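Local coordinates for glycine betaine, L-proline ABC transporter, glycine/betaine/L-proline-binding protein (ProX) (Borrelia burgdorferi, PDB 3TMG) that binds glycine betaine between two lobes and probably delivers it, and perhaps related compounds such as carnitine, to an ABC transporter in the cell membrane, at residues Leu35-Glu40 with Glu258-Asn263; Val51-Met56 with Gly129-Ala134. One frame throughout, in Å; residues are numbered along the deposited sequence.

Contact 1. Residues Leu35-Glu40 with Glu258-Asn263; sequences LKVVFE and EFVEKN
Val37 and Val260 meet methyl against methyl where helix 26-41 packs on helix 252-262, and their side chains slide past one another in opposite directions. The closest approach is Val37 CG1 to Val260 CG2, 3.6 Å. CG1 of Val37 also lies 3.8 Å from CB of Val260, so this one methyl rests against the branch point of its partner as well as against its tip. Val37 holds CG1 anti to the backbone N (chi1 173°), which carries that methyl out across the gap. Val260 has the same kind of first torsion, but the methyl it uses most is the other one, CG2, anti to the carbonyl carbon.

Val38 comes in from a different direction. Its side chain crosses that of Val260 at about a right angle and touches with CG2, which stands 4.0 Å from Val260 CG2. The Val260 methyl is thus shared by two consecutive residues of the facing helix, and the contact is wholly apolar, with all three valines buried. Val38 and Val260 also bring the backbones nearest, CA to CA 7.2 Å.

Just beyond Val260, helix 252-262 ends. Asn263 turns back so that ND2 donates to O of Phe259 at 2.9 Å, while the same nitrogen lies over one face of the Phe259 ring, offset toward its rim.

Val37 continues onto Tyr253, Ala256 and Val257 of helix 252-262, and Phe279 packs on both Val38 and Val260. Away from this interface, Leu35 and Phe39 lean on strand 16-22, while Phe259 packs against helix 235-247.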
ATOM      1  N   LEU A  35       2.048   1.088 -13.943  1.00 14.26           N
ATOM      2  CA  LEU A  35       3.328   1.620 -14.420  1.00 15.63           C
ATOM      3  C   LEU A  35       4.081   0.650 -15.334  1.00 16.32           C
ATOM      4  O   LEU A  35       4.736   1.057 -16.318  1.00 17.01           O
ATOM      5  CB  LEU A  35       4.189   2.126 -13.272  1.00 15.94           C
ATOM      6  CG  LEU A  35       3.754   3.485 -12.691  1.00 16.51           C
ATOM      7  CD1 LEU A  35       4.813   4.012 -11.727  1.00 18.06           C
ATOM      8  CD2 LEU A  35       3.480   4.586 -13.734  1.00 17.07           C
ATOM      9  N   LYS A  36       3.959  -0.647 -15.055  1.00 15.64           N
ATOM     10  CA  LYS A  36       4.531  -1.613 -15.962  1.00 16.20           C
ATOM     11  C   LYS A  36       3.979  -1.419 -17.400  1.00 16.41           C
ATOM     12  O   LYS A  36       4.729  -1.422 -18.381  1.00 17.05           O
ATOM     13  CB  LYS A  36       4.234  -3.024 -15.458  1.00 16.08           C
ATOM     14  CG  LYS A  36       4.883  -4.085 -16.331  1.00 17.84           C
ATOM     15  CD  LYS A  36       4.611  -5.440 -15.693  1.00 18.10           C
ATOM     16  CE  LYS A  36       4.380  -6.428 -16.775  1.00 20.07           C
ATOM     17  NZ  LYS A  36       5.483  -7.403 -16.742  1.00 21.91           N
ATOM     18  N   VAL A  37       2.664  -1.295 -17.512  1.00 15.93           N
ATOM     19  CA  VAL A  37       1.985  -1.084 -18.810  1.00 16.79           C
ATOM     20  C   VAL A  37       2.437   0.226 -19.475  1.00 17.73           C
ATOM     21  O   VAL A  37       2.753   0.251 -20.660  1.00 18.83           O
ATOM     22  CB  VAL A  37       0.446  -1.148 -18.635  1.00 16.29           C
ATOM     23  CG1 VAL A  37      -0.259  -0.749 -19.928  1.00 17.38           C
ATOM     24  CG2 VAL A  37       0.052  -2.575 -18.237  1.00 15.69           C
ATOM     25  N   VAL A  38       2.500   1.302 -18.697  1.00 17.33           N
ATOM     26  CA  VAL A  38       2.995   2.589 -19.184  1.00 18.49           C
ATOM     27  C   VAL A  38       4.425   2.474 -19.770  1.00 19.59           C
ATOM     28  O   VAL A  38       4.657   2.885 -20.938  1.00 20.44           O
ATOM     29  CB  VAL A  38       2.937   3.634 -18.057  1.00 17.70           C
ATOM     30  CG1 VAL A  38       3.602   4.916 -18.507  1.00 18.82           C
ATOM     31  CG2 VAL A  38       1.484   3.866 -17.650  1.00 17.29           C
ATOM     32  N   PHE A  39       5.359   1.880 -19.006  1.00 19.18           N
ATOM     33  CA  PHE A  39       6.732   1.693 -19.497  1.00 20.39           C
ATOM     34  C   PHE A  39       6.804   0.781 -20.740  1.00 21.77           C
ATOM     35  O   PHE A  39       7.580   1.036 -21.664  1.00 22.83           O
ATOM     36  CB  PHE A  39       7.660   1.189 -18.403  1.00 20.03           C
ATOM     37  CG  PHE A  39       8.110   2.242 -17.450  1.00 20.02           C
ATOM     38  CD1 PHE A  39       8.788   3.373 -17.904  1.00 21.15           C
ATOM     39  CD2 PHE A  39       7.907   2.100 -16.077  1.00 19.19           C
ATOM     40  CE1 PHE A  39       9.214   4.354 -17.002  1.00 21.26           C
ATOM     41  CE2 PHE A  39       8.342   3.061 -15.188  1.00 19.33           C
ATOM     42  CZ  PHE A  39       8.995   4.199 -15.645  1.00 19.60           C
ATOM     43  N   GLU A  40       6.007  -0.287 -20.768  1.00 21.68           N
ATOM     44  CA  GLU A  40       5.927  -1.125 -21.965  1.00 23.11           C
ATOM     45  C   GLU A  40       5.513  -0.332 -23.198  1.00 24.59           C
ATOM     46  O   GLU A  40       6.119  -0.518 -24.281  1.00 25.45           O
ATOM     47  CB  GLU A  40       4.993  -2.311 -21.788  1.00 22.77           C
ATOM     48  CG  GLU A  40       5.538  -3.357 -20.830  1.00 22.85           C
ATOM     49  CD  GLU A  40       4.534  -4.456 -20.492  1.00 23.35           C
ATOM     50  OE1 GLU A  40       3.324  -4.334 -20.778  1.00 23.47           O
ATOM     51  OE2 GLU A  40       4.968  -5.473 -19.923  1.00 23.64           O
ATOM     52  N   GLU A 258      -6.177  -2.492 -19.516  1.00 20.95           N
ATOM     53  CA  GLU A 258      -7.481  -1.809 -19.664  1.00 22.57           C
ATOM     54  C   GLU A 258      -7.491  -0.409 -19.009  1.00 20.77           C
ATOM     55  O   GLU A 258      -7.969   0.552 -19.617  1.00 20.53           O
ATOM     56  CB  GLU A 258      -8.652  -2.635 -19.102  1.00 25.07           C
ATOM     57  CG  GLU A 258      -8.806  -4.005 -19.737  1.00 31.78           C
ATOM     58  CD  GLU A 258      -9.975  -4.801 -19.143  1.00 37.25           C
ATOM     59  OE1 GLU A 258     -11.005  -4.161 -18.801  1.00 42.29           O
ATOM     60  OE2 GLU A 258      -9.862  -6.049 -19.019  1.00 39.09           O
ATOM     61  N   PHE A 259      -6.965  -0.306 -17.793  1.00 18.64           N
ATOM     62  CA  PHE A 259      -6.897   1.004 -17.089  1.00 18.25           C
ATOM     63  C   PHE A 259      -6.177   2.072 -17.929  1.00 18.36           C
ATOM     64  O   PHE A 259      -6.658   3.207 -18.080  1.00 19.22           O
ATOM     65  CB  PHE A 259      -6.191   0.851 -15.735  1.00 17.10           C
ATOM     66  CG  PHE A 259      -6.024   2.140 -15.013  1.00 16.55           C
ATOM     67  CD1 PHE A 259      -4.942   2.957 -15.274  1.00 16.68           C
ATOM     68  CD2 PHE A 259      -6.935   2.520 -14.043  1.00 16.20           C
ATOM     69  CE1 PHE A 259      -4.803   4.196 -14.616  1.00 17.20           C
ATOM     70  CE2 PHE A 259      -6.775   3.726 -13.345  1.00 16.32           C
ATOM     71  CZ  PHE A 259      -5.711   4.573 -13.635  1.00 16.45           C
ATOM     72  N   VAL A 260      -5.045   1.693 -18.495  1.00 18.11           N
ATOM     73  CA  VAL A 260      -4.227   2.616 -19.302  1.00 18.87           C
ATOM     74  C   VAL A 260      -4.961   3.061 -20.592  1.00 20.52           C
ATOM     75  O   VAL A 260      -4.910   4.241 -20.958  1.00 20.41           O
ATOM     76  CB  VAL A 260      -2.827   2.007 -19.578  1.00 18.78           C
ATOM     77  CG1 VAL A 260      -2.071   2.787 -20.671  1.00 19.55           C
ATOM     78  CG2 VAL A 260      -2.006   1.981 -18.286  1.00 17.14           C
ATOM     79  N   GLU A 261      -5.663   2.113 -21.233  1.00 20.96           N
ATOM     80  CA  GLU A 261      -6.520   2.408 -22.394  1.00 22.82           C
ATOM     81  C   GLU A 261      -7.685   3.342 -22.039  1.00 23.47           C
ATOM     82  O   GLU A 261      -7.975   4.269 -22.813  1.00 24.58           O
ATOM     83  CB  GLU A 261      -7.022   1.104 -23.044  1.00 23.05           C
ATOM     84  N   LYS A 262      -8.317   3.115 -20.887  1.00 22.23           N
ATOM     85  CA  LYS A 262      -9.482   3.868 -20.437  1.00 23.24           C
ATOM     86  C   LYS A 262      -9.148   5.252 -19.848  1.00 23.07           C
ATOM     87  O   LYS A 262      -9.996   6.118 -19.825  1.00 23.82           O
ATOM     88  CB  LYS A 262     -10.279   3.071 -19.381  1.00 22.67           C
ATOM     89  N   ASN A 263      -7.920   5.464 -19.414  1.00 21.63           N
ATOM     90  CA  ASN A 263      -7.583   6.714 -18.730  1.00 21.79           C
ATOM     91  C   ASN A 263      -6.406   7.410 -19.406  1.00 22.65           C
ATOM     92  O   ASN A 263      -5.464   7.875 -18.734  1.00 21.65           O
ATOM     93  CB  ASN A 263      -7.322   6.451 -17.233  1.00 19.88           C
ATOM     94  CG  ASN A 263      -8.529   5.850 -16.539  1.00 19.43           C
ATOM     95  OD1 ASN A 263      -9.436   6.566 -16.130  1.00 19.73           O
ATOM     96  ND2 ASN A 263      -8.535   4.523 -16.384  1.00 19.01           N
TER

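Contact 2. Residues Val51-Met56 with Gly129-Ala134; sequences VTTSIM and GIDAGA
Across the ligand cleft of this periplasmic-binding-protein fold, the N-terminal end of helix 53-61 faces the turn that leads into helix 135-146, and Thr53 meets Gly133 and Ala134 there. The turn, type II from Asp131 to Ala134, is closed by the bond from Ala134 N to Asp131 O. Gly133 takes its third position with phi 89°, a backbone angle at which a CB would collide with the carbonyl oxygen of Ala132.

Thr53 is the one side chain of its segment that reaches the turn. CB lies 3.9 Å from Gly133 O, and OG1 is 3.8 Å from Ala134 CA, so the threonine lies against backbone atoms; no direct hydrogen bond joins the two segments. The polar link is a water, which accepts from Thr53 N at 3.1 Å. Thr53 OG1, turned anti to the carbonyl carbon and beside its own backbone N (chi1 -50°), lies 2.9 Å from that same water. Asp131 was modelled in two conformations; in the one given here the water donates to Asp131 OD2 at 2.8 Å and Trp25 NE1 bonds OD1. In this conformation the carboxylate reaches the first turn of helix 53-61 through solvent, and the helix end would probably favour its negative charge.

Thr52 is the N-cap: its OG1 accepts from Ile55 N at 3.2 Å with an N-H...O angle of 160°.

Ile130 and Ala134 touch the bound trimethyl glycine, Trp25 packs on Thr53 and Ala134, and Gly135 and Thr136, both of the ligand pocket, come next in the chain. Tyr80 of helix 78-84 lies against Thr53 and hydrogen-bonds Gly133 O, while at the far end of the loop Gly129 pairs with Val156 of strand 154-156.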
ATOM      1  N   VAL A  51       8.322  -8.541  -3.685  1.00 16.11           N
ATOM      2  CA  VAL A  51       9.257  -8.894  -2.644  1.00 16.63           C
ATOM      3  C   VAL A  51       8.675  -8.529  -1.263  1.00 16.57           C
ATOM      4  O   VAL A  51       7.499  -8.093  -1.153  1.00 15.80           O
ATOM      5  CB  VAL A  51      10.642  -8.231  -2.891  1.00 16.95           C
ATOM      6  CG1 VAL A  51      11.270  -8.753  -4.173  1.00 17.59           C
ATOM      7  CG2 VAL A  51      10.520  -6.706  -2.941  1.00 16.33           C
ATOM      8  N   THR A  52       9.443  -8.752  -0.207  1.00 16.79           N
ATOM      9  CA  THR A  52       9.012  -8.220   1.128  1.00 16.67           C
ATOM     10  C   THR A  52       9.311  -6.701   1.205  1.00 15.74           C
ATOM     11  O   THR A  52      10.107  -6.169   0.445  1.00 15.53           O
ATOM     12  CB  THR A  52       9.699  -8.948   2.311  1.00 17.63           C
ATOM     13  OG1 THR A  52      11.086  -8.592   2.311  1.00 18.36           O
ATOM     14  CG2 THR A  52       9.562 -10.511   2.166  1.00 19.47           C
ATOM     15  N   THR A  53       8.660  -6.006   2.137  1.00 15.67           N
ATOM     16  CA  THR A  53       8.970  -4.595   2.383  1.00 15.47           C
ATOM     17  C   THR A  53      10.472  -4.339   2.622  1.00 16.68           C
ATOM     18  O   THR A  53      11.039  -3.387   2.045  1.00 16.92           O
ATOM     19  CB  THR A  53       8.130  -4.046   3.556  1.00 15.57           C
ATOM     20  OG1 THR A  53       6.760  -4.380   3.346  1.00 14.53           O
ATOM     21  CG2 THR A  53       8.197  -2.493   3.596  1.00 15.75           C
ATOM     22  N   SER A  54      11.097  -5.129   3.507  1.00 17.63           N
ATOM     23  CA  SER A  54      12.521  -5.010   3.803  1.00 18.97           C
ATOM     24  C   SER A  54      13.348  -5.143   2.528  1.00 19.54           C
ATOM     25  O   SER A  54      14.258  -4.356   2.296  1.00 20.15           O
ATOM     26  CB  SER A  54      12.972  -6.067   4.832  1.00 20.91           C
ATOM     27  OG  SER A  54      14.392  -5.990   5.071  1.00 22.40           O
ATOM     28  N   ILE A  55      13.043  -6.147   1.704  1.00 19.23           N
ATOM     29  CA  ILE A  55      13.848  -6.386   0.488  1.00 20.40           C
ATOM     30  C   ILE A  55      13.649  -5.283  -0.552  1.00 19.25           C
ATOM     31  O   ILE A  55      14.612  -4.849  -1.210  1.00 19.45           O
ATOM     32  CB  ILE A  55      13.547  -7.787  -0.101  1.00 21.42           C
ATOM     33  CG1 ILE A  55      14.234  -8.835   0.776  1.00 23.19           C
ATOM     34  CG2 ILE A  55      13.989  -7.886  -1.555  1.00 21.84           C
ATOM     35  CD1 ILE A  55      15.740  -8.628   0.963  1.00 26.02           C
ATOM     36  N   MET A  56      12.406  -4.809  -0.676  1.00 17.45           N
ATOM     37  CA  MET A  56      12.125  -3.685  -1.552  1.00 16.94           C
ATOM     38  C   MET A  56      12.996  -2.475  -1.218  1.00 17.26           C
ATOM     39  O   MET A  56      13.627  -1.915  -2.109  1.00 17.46           O
ATOM     40  CB  MET A  56      10.647  -3.273  -1.477  1.00 15.29           C
ATOM     41  CG  MET A  56      10.302  -2.106  -2.418  1.00 15.31           C
ATOM     42  SD  MET A  56       8.539  -1.675  -2.228  1.00 14.72           S
ATOM     43  CE  MET A  56       8.539  -0.938  -0.567  1.00 13.98           C
ATOM     44  N   GLY A 129      -3.671  -9.809  11.758  1.00 21.05           N
ATOM     45  CA  GLY A 129      -2.846  -8.821  11.011  1.00 20.62           C
ATOM     46  C   GLY A 129      -2.499  -9.254   9.598  1.00 19.76           C
ATOM     47  O   GLY A 129      -3.099 -10.180   9.070  1.00 19.73           O
ATOM     48  N   ILE A 130      -1.533  -8.583   8.990  1.00 19.74           N
ATOM     49  CA  ILE A 130      -1.130  -8.857   7.600  1.00 20.18           C
ATOM     50  C   ILE A 130       0.307  -9.443   7.597  1.00 21.82           C
ATOM     51  O   ILE A 130       0.698 -10.067   8.591  1.00 23.58           O
ATOM     52  CB  ILE A 130      -1.306  -7.611   6.685  1.00 19.33           C
ATOM     53  CG1 ILE A 130      -0.431  -6.434   7.179  1.00 18.97           C
ATOM     54  CG2 ILE A 130      -2.775  -7.170   6.612  1.00 18.51           C
ATOM     55  CD1 ILE A 130      -0.348  -5.269   6.197  1.00 19.91           C
ATOM     56  N   ASP A 131       1.065  -9.269   6.510  1.00 22.74           N
ATOM     57  CA  ASP A 131       2.412  -9.821   6.386  0.70 24.06           C
ATOM     58  C   ASP A 131       3.376  -9.324   7.480  1.00 25.11           C
ATOM     59  O   ASP A 131       3.445  -8.101   7.744  1.00 24.75           O
ATOM     60  CB  ASP A 131       2.992  -9.650   4.946  0.70 23.07           C
ATOM     61  CG  ASP A 131       2.791  -8.206   4.336  0.70 23.00           C
ATOM     62  OD1 ASP A 131       1.663  -7.716   4.284  0.70 22.85           O
ATOM     63  OD2 ASP A 131       3.774  -7.588   3.865  0.70 21.88           O
ATOM     64  N   ALA A 132       4.114 -10.256   8.090  1.00 25.86           N
ATOM     65  CA  ALA A 132       5.200  -9.893   9.011  1.00 26.87           C
ATOM     66  C   ALA A 132       6.085  -8.851   8.308  1.00 26.20           C
ATOM     67  O   ALA A 132       6.402  -8.966   7.131  1.00 27.06           O
ATOM     68  CB  ALA A 132       6.023 -11.124   9.425  1.00 27.93           C
ATOM     69  N   GLY A 133       6.474  -7.808   9.011  1.00 26.47           N
ATOM     70  CA  GLY A 133       7.445  -6.900   8.414  1.00 24.33           C
ATOM     71  C   GLY A 133       6.839  -5.768   7.600  1.00 21.98           C
ATOM     72  O   GLY A 133       7.531  -4.804   7.297  1.00 22.74           O
ATOM     73  N   ALA A 134       5.548  -5.852   7.253  1.00 19.83           N
ATOM     74  CA  ALA A 134       4.881  -4.738   6.606  1.00 18.18           C
ATOM     75  C   ALA A 134       4.937  -3.549   7.560  1.00 17.30           C
ATOM     76  O   ALA A 134       4.809  -3.717   8.760  1.00 16.79           O
ATOM     77  CB  ALA A 134       3.398  -5.082   6.283  1.00 19.06           C
TER
HETATM   78  O   HOH W   1       6.579  -7.168   4.052  1.00 19.55           O

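From the N terminus the chain runs along strand 16-22 into helix 26-41, whose later turns supply the first half of contact 1. Strand 44-50 then leads to helix 53-61, where contact 2 begins; that contact closes 72 intervening residues later, after strand 126-128. Contact 1 closes only near the C terminus, on helix 252-262, so the loop of contact 2 is nested inside it. The two do not touch: their centres are 26 Å apart and their nearest atoms about 12 Å. Contact 1 ties an early helix to a late one away from the ligand, whereas contact 2 bridges the cleft beside the bound betaine.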